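Local coordinates for protein TetR-family transcriptional regulator (Pectobacterium atrosepticum, PDB 2HYT) that probably binds cis-regulatory DNA through an N-terminal helix-turn-helix and so regulates transcription, at residues 17-28 against 38-49; 57-67 against 108-117. All blocks are in the same frame, centred on the assembly; numbering follows the deposited sequence.

Interaction 1 (17-28 against 38-49)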
loop_
_atom_site.group_PDB
_atom_site.type_symbol
_atom_site.label_atom_id
_atom_site.label_comp_id
_atom_site.label_asym_id
_atom_site.label_seq_id
_atom_site.Cartn_x
_atom_site.Cartn_y
_atom_site.Cartn_z
ATOM N N LEU A 17 -7.598 -25.475 -13.314
ATOM C CA LEU A 17 -8.356 -24.320 -13.816
ATOM C C LEU A 17 -7.602 -23.022 -13.574
ATOM O O LEU A 17 -7.577 -22.139 -14.391
ATOM C CB LEU A 17 -9.730 -24.255 -13.186
ATOM C CG LEU A 17 -10.654 -25.388 -13.557
ATOM C CD1 LEU A 17 -11.868 -25.377 -12.589
ATOM C CD2 LEU A 17 -11.083 -25.298 -15.011
ATOM N N LEU A 18 -6.932 -22.955 -12.436
ATOM C CA LEU A 18 -6.171 -21.778 -12.078
ATOM C C LEU A 18 -4.984 -21.592 -13.024
ATOM O O LEU A 18 -4.722 -20.490 -13.497
ATOM C CB LEU A 18 -5.710 -21.870 -10.605
ATOM C CG LEU A 18 -5.401 -20.537 -9.941
ATOM C CD1 LEU A 18 -6.738 -19.815 -9.746
ATOM C CD2 LEU A 18 -4.619 -20.733 -8.570
ATOM N N ALA A 19 -4.287 -22.680 -13.347
ATOM C CA ALA A 19 -3.142 -22.625 -14.221
ATOM C C ALA A 19 -3.593 -22.193 -15.610
ATOM O O ALA A 19 -2.953 -21.359 -16.275
ATOM C CB ALA A 19 -2.419 -24.018 -14.276
ATOM N N THR A 20 -4.728 -22.762 -16.049
ATOM C CA THR A 20 -5.262 -22.387 -17.377
ATOM C C THR A 20 -5.700 -20.952 -17.412
ATOM O O THR A 20 -5.420 -20.235 -18.366
ATOM C CB THR A 20 -6.427 -23.295 -17.756
ATOM O OG1 THR A 20 -5.888 -24.587 -17.952
ATOM C CG2 THR A 20 -7.160 -22.795 -19.048
ATOM N N ALA A 21 -6.366 -20.497 -16.348
ATOM C CA ALA A 21 -6.774 -19.079 -16.298
ATOM C C ALA A 21 -5.544 -18.187 -16.411
ATOM O O ALA A 21 -5.555 -17.203 -17.138
ATOM C CB ALA A 21 -7.549 -18.763 -14.996
ATOM N N ARG A 22 -4.467 -18.532 -15.700
ATOM C CA ARG A 22 -3.231 -17.761 -15.808
ATOM C C ARG A 22 -2.703 -17.712 -17.225
ATOM O O ARG A 22 -2.257 -16.653 -17.704
ATOM C CB ARG A 22 -2.162 -18.336 -14.867
ATOM C CG ARG A 22 -2.403 -17.943 -13.452
ATOM C CD ARG A 22 -1.379 -18.579 -12.512
ATOM N NE ARG A 22 -0.040 -18.010 -12.652
ATOM C CZ ARG A 22 0.997 -18.422 -11.928
ATOM N NH1 ARG A 22 0.855 -19.425 -11.070
ATOM N NH2 ARG A 22 2.181 -17.864 -12.064
ATOM N N LYS A 23 -2.743 -18.838 -17.919
ATOM C CA LYS A 23 -2.221 -18.887 -19.292
ATOM C C LYS A 23 -3.065 -18.011 -20.213
ATOM O O LYS A 23 -2.526 -17.222 -20.990
ATOM C CB LYS A 23 -2.215 -20.309 -19.795
ATOM C CG LYS A 23 -1.598 -20.497 -21.163
ATOM C CD LYS A 23 -1.418 -22.003 -21.444
ATOM C CE LYS A 23 -0.487 -22.253 -22.608
ATOM N NZ LYS A 23 0.946 -22.045 -22.217
ATOM N N VAL A 24 -4.385 -18.121 -20.096
ATOM C CA VAL A 24 -5.296 -17.323 -20.956
ATOM C C VAL A 24 -5.212 -15.833 -20.645
ATOM O O VAL A 24 -5.107 -15.012 -21.573
ATOM C CB VAL A 24 -6.741 -17.873 -20.917
ATOM C CG1 VAL A 24 -7.703 -16.984 -21.701
ATOM C CG2 VAL A 24 -6.729 -19.300 -21.469
ATOM N N PHE A 25 -5.182 -15.477 -19.366
ATOM C CA PHE A 25 -5.107 -14.076 -19.005
ATOM C C PHE A 25 -3.779 -13.489 -19.546
ATOM O O PHE A 25 -3.704 -12.289 -19.875
ATOM C CB PHE A 25 -5.198 -13.849 -17.492
ATOM C CG PHE A 25 -6.562 -14.096 -16.883
ATOM C CD1 PHE A 25 -7.746 -13.838 -17.580
ATOM C CD2 PHE A 25 -6.655 -14.513 -15.557
ATOM C CE1 PHE A 25 -8.993 -14.020 -16.981
ATOM C CE2 PHE A 25 -7.892 -14.707 -14.953
ATOM C CZ PHE A 25 -9.061 -14.471 -15.672
ATOM N N SER A 26 -2.723 -14.319 -19.611
ATOM C CA SER A 26 -1.438 -13.862 -20.138
ATOM C C SER A 26 -1.525 -13.569 -21.608
ATOM O O SER A 26 -1.004 -12.578 -22.074
ATOM C CB SER A 26 -0.328 -14.897 -19.897
ATOM O OG SER A 26 0.910 -14.454 -20.472
ATOM N N GLU A 27 -2.168 -14.446 -22.356
ATOM C CA GLU A 27 -2.275 -14.275 -23.789
ATOM C C GLU A 27 -3.226 -13.147 -24.156
ATOM O O GLU A 27 -2.961 -12.378 -25.089
ATOM C CB GLU A 27 -2.749 -15.589 -24.449
ATOM C CG GLU A 27 -1.659 -16.643 -24.536
ATOM N N ARG A 28 -4.337 -13.041 -23.433
ATOM C CA ARG A 28 -5.432 -12.179 -23.848
ATOM C C ARG A 28 -5.654 -10.918 -23.004
ATOM O O ARG A 28 -6.282 -9.949 -23.475
ATOM C CB ARG A 28 -6.731 -12.995 -23.855
ATOM C CG ARG A 28 -6.756 -14.183 -24.814
ATOM C CD ARG A 28 -6.690 -13.665 -26.264
ATOM N NE ARG A 28 -7.233 -14.618 -27.219
ATOM C CZ ARG A 28 -8.498 -14.660 -27.633
ATOM N NH1 ARG A 28 -9.391 -13.780 -27.196
ATOM N NH2 ARG A 28 -8.875 -15.596 -28.498
ATOM N N LEU A 38 -13.036 -17.440 -21.266
ATOM C CA LEU A 38 -12.031 -18.378 -20.745
ATOM C C LEU A 38 -12.535 -19.786 -20.941
ATOM O O LEU A 38 -11.790 -20.674 -21.375
ATOM C CB LEU A 38 -11.780 -18.071 -19.270
ATOM C CG LEU A 38 -10.709 -18.837 -18.541
ATOM C CD1 LEU A 38 -9.473 -19.087 -19.330
ATOM C CD2 LEU A 38 -10.436 -18.001 -17.265
ATOM N N THR A 39 -13.821 -19.992 -20.644
ATOM C CA THR A 39 -14.467 -21.285 -20.853
ATOM C C THR A 39 -14.336 -21.752 -22.308
ATOM O O THR A 39 -13.933 -22.854 -22.609
ATOM C CB THR A 39 -15.933 -21.197 -20.403
ATOM O OG1 THR A 39 -15.957 -20.933 -18.980
ATOM C CG2 THR A 39 -16.721 -22.498 -20.786
ATOM N N ALA A 40 -14.619 -20.853 -23.229
ATOM C CA ALA A 40 -14.509 -21.183 -24.644
ATOM C C ALA A 40 -13.057 -21.469 -25.069
ATOM O O ALA A 40 -12.802 -22.475 -25.733
ATOM C CB ALA A 40 -15.129 -20.020 -25.504
ATOM N N GLN A 41 -12.114 -20.584 -24.685
ATOM C CA GLN A 41 -10.737 -20.652 -25.125
ATOM C C GLN A 41 -10.033 -21.882 -24.600
ATOM O O GLN A 41 -9.205 -22.484 -25.319
ATOM C CB GLN A 41 -9.991 -19.365 -24.755
ATOM C CG GLN A 41 -10.533 -18.205 -25.581
ATOM C CD GLN A 41 -9.946 -16.850 -25.203
ATOM O OE1 GLN A 41 -8.745 -16.740 -24.935
ATOM N NE2 GLN A 41 -10.784 -15.799 -25.239
ATOM N N ALA A 42 -10.425 -22.311 -23.397
ATOM C CA ALA A 42 -9.797 -23.468 -22.744
ATOM C C ALA A 42 -10.606 -24.750 -22.914
ATOM O O ALA A 42 -10.238 -25.810 -22.395
ATOM C CB ALA A 42 -9.518 -23.160 -21.288
ATOM N N SER A 43 -11.703 -24.671 -23.656
ATOM C CA SER A 43 -12.612 -25.789 -23.896
ATOM C C SER A 43 -13.092 -26.473 -22.619
ATOM O O SER A 43 -13.118 -27.727 -22.506
ATOM C CB SER A 43 -12.006 -26.831 -24.856
ATOM O OG SER A 43 -13.069 -27.536 -25.516
ATOM N N LEU A 44 -13.472 -25.631 -21.657
ATOM C CA LEU A 44 -13.999 -26.098 -20.377
ATOM C C LEU A 44 -15.502 -26.376 -20.427
ATOM O O LEU A 44 -16.249 -25.801 -21.221
ATOM C CB LEU A 44 -13.721 -25.058 -19.321
ATOM C CG LEU A 44 -12.271 -24.579 -19.211
ATOM C CD1 LEU A 44 -12.237 -23.525 -18.056
ATOM C CD2 LEU A 44 -11.308 -25.718 -18.950
ATOM N N THR A 45 -15.954 -27.242 -19.526
ATOM C CA THR A 45 -17.402 -27.427 -19.349
ATOM C C THR A 45 -18.053 -26.161 -18.811
ATOM O O THR A 45 -17.475 -25.419 -17.999
ATOM C CB THR A 45 -17.713 -28.624 -18.441
ATOM O OG1 THR A 45 -17.082 -28.435 -17.180
ATOM C CG2 THR A 45 -17.246 -29.902 -19.079
ATOM N N ARG A 46 -19.274 -25.919 -19.293
ATOM C CA ARG A 46 -20.100 -24.800 -18.867
ATOM C C ARG A 46 -20.186 -24.827 -17.359
ATOM O O ARG A 46 -20.508 -25.885 -16.805
ATOM C CB ARG A 46 -21.529 -24.972 -19.425
ATOM C CG ARG A 46 -22.434 -23.775 -19.183
ATOM C CD ARG A 46 -23.715 -23.908 -19.985
ATOM N N GLY A 47 -19.908 -23.716 -16.700
ATOM C CA GLY A 47 -20.093 -23.645 -15.250
ATOM C C GLY A 47 -18.935 -24.064 -14.373
ATOM O O GLY A 47 -18.941 -23.789 -13.176
ATOM N N ALA A 48 -17.882 -24.654 -14.943
ATOM C CA ALA A 48 -16.783 -25.130 -14.105
ATOM C C ALA A 48 -16.121 -24.006 -13.299
ATOM O O ALA A 48 -15.852 -24.136 -12.076
ATOM C CB ALA A 48 -15.756 -25.861 -14.998
ATOM N N LEU A 49 -15.803 -22.920 -13.992
ATOM C CA LEU A 49 -15.159 -21.765 -13.351
ATOM C C LEU A 49 -16.070 -21.125 -12.296
ATOM O O LEU A 49 -15.612 -20.798 -11.209
ATOM C CB LEU A 49 -14.757 -20.722 -14.387
ATOM C CG LEU A 49 -13.659 -21.085 -15.376
ATOM C CD1 LEU A 49 -13.548 -19.998 -16.457
ATOM C CD2 LEU A 49 -12.367 -21.292 -14.652
#
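Within the DNA-binding head of the TetR fold, Leu38 of helix 35-42, the first helix of the predicted helix-turn-helix, plugs into helix 7-28 as a knob among Thr20, Ala21, Val24 and Phe25. The two helices run nearly at right angles, 97° between the axes of 17-28 and 38-42, and Leu38 and Leu17 are the two main apolar contributors. With its CG anti to the backbone N (chi1 -175°), Leu38 splits its methyls: CD1 presses on Val24, 3.4 Å from CB, while CD2 lies 3.8 Å from Ala21 CB and approaches Phe25 CZ obliquely. Thr20 CG2 is likewise closely packed, 3.3 Å from Ala42 CB.

Toward the turn, Leu17 crosses Leu44 with CD2 3.7 Å from Leu44 CD1, and the same methyl reaches Leu49 CD2 at 4.2 Å. The Schellman motif at Ser43 ends the first helix before Leu44 turns inward, and Gly47 stands at the N-cap position of helix 48-53, which follows.

At the other end the Gln41 amide stacks on the Arg28 guanidinium, planes 29° apart, with OE1 3.4 Å above the guanidinium plane, over its centre. Arg28 NH1 and Gln41 NE2 are 3.1 Å apart, but both are donors, so they form no bond. The chemistry implies that apolar interlocking, with a polar stack at its margin, probably helps fix how the helix-turn-helix sits on helix 7-28.

Interaction 2 (57-67 against 108-117). With EDO (1,2-ethanediol), chain C.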
loop_
_atom_site.group_PDB
_atom_site.type_symbol
_atom_site.label_atom_id
_atom_site.label_comp_id
_atom_site.label_asym_id
_atom_site.label_seq_id
_atom_site.Cartn_x
_atom_site.Cartn_y
_atom_site.Cartn_z
ATOM N N LYS A 57 -13.808 -12.009 -10.008
ATOM C CA LYS A 57 -12.964 -11.467 -8.965
ATOM C C LYS A 57 -12.392 -12.560 -8.065
ATOM O O LYS A 57 -11.258 -12.514 -7.623
ATOM C CB LYS A 57 -13.753 -10.462 -8.124
ATOM C CG LYS A 57 -14.116 -9.216 -8.883
ATOM C CD LYS A 57 -14.821 -8.242 -7.898
ATOM C CE LYS A 57 -15.388 -6.987 -8.581
ATOM N NZ LYS A 57 -16.011 -6.076 -7.545
ATOM N N GLY A 58 -13.220 -13.559 -7.791
ATOM C CA GLY A 58 -12.791 -14.702 -6.995
ATOM C C GLY A 58 -11.643 -15.486 -7.669
ATOM O O GLY A 58 -10.691 -15.947 -7.061
ATOM N N LEU A 59 -11.790 -15.666 -8.981
ATOM C CA LEU A 59 -10.756 -16.290 -9.796
ATOM C C LEU A 59 -9.473 -15.462 -9.729
ATOM O O LEU A 59 -8.372 -15.998 -9.479
ATOM C CB LEU A 59 -11.246 -16.456 -11.217
ATOM C CG LEU A 59 -10.235 -17.066 -12.197
ATOM C CD1 LEU A 59 -9.572 -18.368 -11.692
ATOM C CD2 LEU A 59 -10.950 -17.254 -13.604
ATOM N N LEU A 60 -9.616 -14.157 -9.951
ATOM C CA LEU A 60 -8.459 -13.270 -9.877
ATOM C C LEU A 60 -7.757 -13.402 -8.511
ATOM O O LEU A 60 -6.523 -13.511 -8.441
ATOM C CB LEU A 60 -8.824 -11.814 -10.121
ATOM C CG LEU A 60 -7.646 -10.829 -10.105
ATOM C CD1 LEU A 60 -6.589 -11.126 -11.177
ATOM C CD2 LEU A 60 -8.177 -9.375 -10.183
ATOM N N ALA A 61 -8.519 -13.404 -7.419
ATOM C CA ALA A 61 -7.908 -13.535 -6.086
ATOM C C ALA A 61 -7.132 -14.823 -5.958
ATOM O O ALA A 61 -6.001 -14.859 -5.410
ATOM C CB ALA A 61 -8.968 -13.393 -4.988
ATOM N N ALA A 62 -7.678 -15.889 -6.539
ATOM C CA ALA A 62 -7.054 -17.180 -6.435
ATOM C C ALA A 62 -5.746 -17.228 -7.233
ATOM O O ALA A 62 -4.800 -17.858 -6.829
ATOM C CB ALA A 62 -8.024 -18.297 -6.882
ATOM N N VAL A 63 -5.750 -16.625 -8.418
ATOM C CA VAL A 63 -4.561 -16.475 -9.256
ATOM C C VAL A 63 -3.508 -15.671 -8.512
ATOM O O VAL A 63 -2.335 -16.073 -8.469
ATOM C CB VAL A 63 -4.921 -15.808 -10.573
ATOM C CG1 VAL A 63 -3.682 -15.314 -11.295
ATOM C CG2 VAL A 63 -5.776 -16.797 -11.471
ATOM N N VAL A 64 -3.920 -14.541 -7.936
ATOM C CA VAL A 64 -2.988 -13.691 -7.162
ATOM C C VAL A 64 -2.337 -14.463 -5.991
ATOM O O VAL A 64 -1.111 -14.392 -5.811
ATOM C CB VAL A 64 -3.676 -12.415 -6.680
ATOM C CG1 VAL A 64 -2.868 -11.732 -5.601
ATOM C CG2 VAL A 64 -3.953 -11.471 -7.883
ATOM N N GLU A 65 -3.126 -15.222 -5.239
ATOM C CA GLU A 65 -2.602 -16.050 -4.161
ATOM C C GLU A 65 -1.473 -16.973 -4.653
ATOM O O GLU A 65 -0.435 -17.102 -3.988
ATOM C CB GLU A 65 -3.717 -16.843 -3.507
ATOM C CG GLU A 65 -3.250 -17.826 -2.453
ATOM C CD GLU A 65 -4.391 -18.606 -1.822
ATOM O OE1 GLU A 65 -5.339 -19.012 -2.547
ATOM O OE2 GLU A 65 -4.301 -18.868 -0.605
ATOM N N GLN A 66 -1.657 -17.611 -5.817
ATOM C CA GLN A 66 -0.635 -18.504 -6.362
ATOM C C GLN A 66 0.605 -17.731 -6.765
ATOM O O GLN A 66 1.721 -18.133 -6.467
ATOM C CB GLN A 66 -1.114 -19.212 -7.609
ATOM C CG GLN A 66 -1.828 -20.487 -7.414
ATOM C CD GLN A 66 -1.867 -21.272 -8.711
ATOM O OE1 GLN A 66 -1.806 -20.698 -9.802
ATOM N NE2 GLN A 66 -1.913 -22.585 -8.602
ATOM N N ILE A 67 0.395 -16.640 -7.475
ATOM C CA ILE A 67 1.489 -15.785 -7.868
ATOM C C ILE A 67 2.266 -15.292 -6.640
ATOM O O ILE A 67 3.501 -15.336 -6.646
ATOM C CB ILE A 67 1.018 -14.592 -8.705
ATOM C CG1 ILE A 67 0.440 -15.078 -10.034
ATOM C CG2 ILE A 67 2.174 -13.659 -8.997
ATOM C CD1 ILE A 67 -0.232 -13.959 -10.916
ATOM N N ILE A 108 -1.205 -8.731 -13.947
ATOM C CA ILE A 108 -2.182 -9.373 -13.050
ATOM C C ILE A 108 -2.164 -8.789 -11.623
ATOM O O ILE A 108 -3.209 -8.493 -11.049
ATOM C CB ILE A 108 -1.967 -10.885 -12.980
ATOM C CG1 ILE A 108 -2.179 -11.508 -14.370
ATOM C CG2 ILE A 108 -2.909 -11.510 -11.914
ATOM C CD1 ILE A 108 -3.596 -11.324 -14.895
ATOM N N VAL A 109 -0.967 -8.617 -11.055
ATOM C CA VAL A 109 -0.824 -8.168 -9.672
ATOM C C VAL A 109 -0.846 -6.639 -9.605
ATOM O O VAL A 109 -1.605 -6.064 -8.866
ATOM C CB VAL A 109 0.459 -8.724 -9.026
ATOM C CG1 VAL A 109 0.716 -8.132 -7.611
ATOM C CG2 VAL A 109 0.456 -10.246 -9.001
ATOM N N LEU A 110 0.006 -5.965 -10.382
ATOM C CA LEU A 110 0.224 -4.531 -10.161
ATOM C C LEU A 110 -0.723 -3.613 -10.883
ATOM O O LEU A 110 -0.756 -2.397 -10.597
ATOM C CB LEU A 110 1.697 -4.194 -10.469
ATOM C CG LEU A 110 2.756 -4.908 -9.629
ATOM C CD1 LEU A 110 4.130 -4.626 -10.224
ATOM C CD2 LEU A 110 2.721 -4.474 -8.158
ATOM N N ARG A 111 -1.511 -4.165 -11.811
ATOM C CA ARG A 111 -2.528 -3.408 -12.544
ATOM C C ARG A 111 -3.935 -3.971 -12.200
ATOM O O ARG A 111 -4.796 -3.290 -11.627
ATOM C CB ARG A 111 -2.216 -3.427 -14.036
ATOM C CG ARG A 111 -0.972 -2.585 -14.354
ATOM C CD ARG A 111 -0.718 -2.582 -15.822
ATOM N NE ARG A 111 0.533 -1.905 -16.142
ATOM C CZ ARG A 111 1.126 -1.947 -17.331
ATOM N NH1 ARG A 111 0.567 -2.599 -18.349
ATOM N NH2 ARG A 111 2.286 -1.328 -17.505
ATOM N N ASP A 112 -4.159 -5.240 -12.523
ATOM C CA ASP A 112 -5.501 -5.811 -12.408
ATOM C C ASP A 112 -5.924 -5.966 -10.953
ATOM O O ASP A 112 -6.983 -5.477 -10.567
ATOM C CB ASP A 112 -5.569 -7.163 -13.124
ATOM C CG ASP A 112 -5.323 -7.049 -14.604
ATOM O OD1 ASP A 112 -5.816 -6.107 -15.246
ATOM O OD2 ASP A 112 -4.663 -7.940 -15.142
ATOM N N ALA A 113 -5.152 -6.695 -10.149
ATOM C CA ALA A 113 -5.504 -6.867 -8.734
ATOM C C ALA A 113 -5.545 -5.524 -8.018
ATOM O O ALA A 113 -6.354 -5.327 -7.105
ATOM C CB ALA A 113 -4.533 -7.808 -7.999
ATOM N N ARG A 114 -4.641 -4.616 -8.390
ATOM C CA ARG A 114 -4.666 -3.258 -7.830
ATOM C C ARG A 114 -6.018 -2.591 -8.022
ATOM O O ARG A 114 -6.618 -2.113 -7.046
ATOM C CB ARG A 114 -3.575 -2.390 -8.482
ATOM C CG ARG A 114 -3.257 -1.190 -7.655
ATOM C CD ARG A 114 -2.447 -0.173 -8.402
ATOM N NE ARG A 114 -2.008 0.841 -7.455
ATOM C CZ ARG A 114 -1.275 1.901 -7.803
ATOM N NH1 ARG A 114 -0.937 2.097 -9.061
ATOM N NH2 ARG A 114 -0.913 2.761 -6.888
ATOM N N ALA A 115 -6.516 -2.596 -9.256
ATOM C CA ALA A 115 -7.769 -1.911 -9.593
ATOM C C ALA A 115 -9.004 -2.670 -9.116
ATOM O O ALA A 115 -9.988 -2.076 -8.674
ATOM C CB ALA A 115 -7.869 -1.747 -11.135
ATOM N N VAL A 116 -8.947 -3.998 -9.201
ATOM C CA VAL A 116 -10.129 -4.848 -8.966
ATOM C C VAL A 116 -10.296 -5.269 -7.509
ATOM O O VAL A 116 -11.434 -5.316 -6.977
ATOM C CB VAL A 116 -10.065 -6.105 -9.858
ATOM C CG1 VAL A 116 -11.162 -7.123 -9.511
ATOM C CG2 VAL A 116 -10.193 -5.721 -11.359
ATOM N N LEU A 117 -9.195 -5.610 -6.863
ATOM C CA LEU A 117 -9.231 -6.141 -5.502
ATOM C C LEU A 117 -8.718 -5.147 -4.468
ATOM O O LEU A 117 -8.833 -5.430 -3.278
ATOM C CB LEU A 117 -8.439 -7.439 -5.380
ATOM C CG LEU A 117 -8.826 -8.574 -6.322
ATOM C CD1 LEU A 117 -7.794 -9.705 -6.156
ATOM C CD2 LEU A 117 -10.236 -9.026 -6.079
HETATM C C1 EDO C . 2.966 6.183 -6.998
HETATM O O1 EDO C . 2.722 6.912 -8.207
HETATM C C2 EDO C . 2.312 4.818 -7.175
HETATM O O2 EDO C . 0.913 4.970 -7.426
HETATM O O HOH W 1 -13.910 -4.338 -7.803
#
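The flat group beside this contact is the Arg114 guanidinium, which has the O2 of a 1,2-ethanediol, probably from the crystallisation liquor, at its edge and in its plane: NH2 donates to O2 over 2.9 Å at a nearly straight 170°. Phe166 adds a cation-pi contact, Glu170 a salt bridge to NH1 and a hydrogen bond to the diol, and Gln125 of the second subunit accepts from NH2. The Arg114 side chain starts out away from 57-67 and takes no part in the aliphatic packing.

There Leu60 enters a hole formed by Ile108, Ala113, Val116 and Leu117, its CD1 3.8 Å from Ile108 CG2 and its CD2 equally far from Val116 CB. Ile108 answers as a knob among Leu60, Val63, Val64 and Ile67; its CG2, anti to the backbone N, lies 3.8 Å from Ile67 CD1. Beside the knobs Val64 CG2 meets Ala113 CB at 3.7 Å. At one end the Lys57 chain runs past Val116, and a water accepts from Lys57 NZ at 2.7 Å while donating to Val116 O at 2.8 Å.

The chemistry implies an apolar, mutual knobs-into-holes join at 147° with a water-bridged end; of the arginine's bonds, that to Gln125 reaches the second subunit.

How the interactions relate
Interaction 1 packs the DNA-binding head of this TetR-type regulator internally, whereas interaction 2 joins helix 56-81 to helix 103-117 of the C-terminal region. Their centres lie 15 Å apart, on the same side of the chain's centre, and they follow one another in sequence: 17-28 with 38-49 closes before 57-67 with 108-117 opens. Helix 48-53 precedes helix 56-81 directly. Helix 56-81 carries one side of interaction 2 and also packs against helix 7-28 of interaction 1, where Leu18 touches Ala62 and Val63. A probable hydrogen bond, Arg22 NH1 to Gln66 OE1 at 3.2 Å, depends on the Gln66 conformer. Changes in the body could plausibly shift the head by this route.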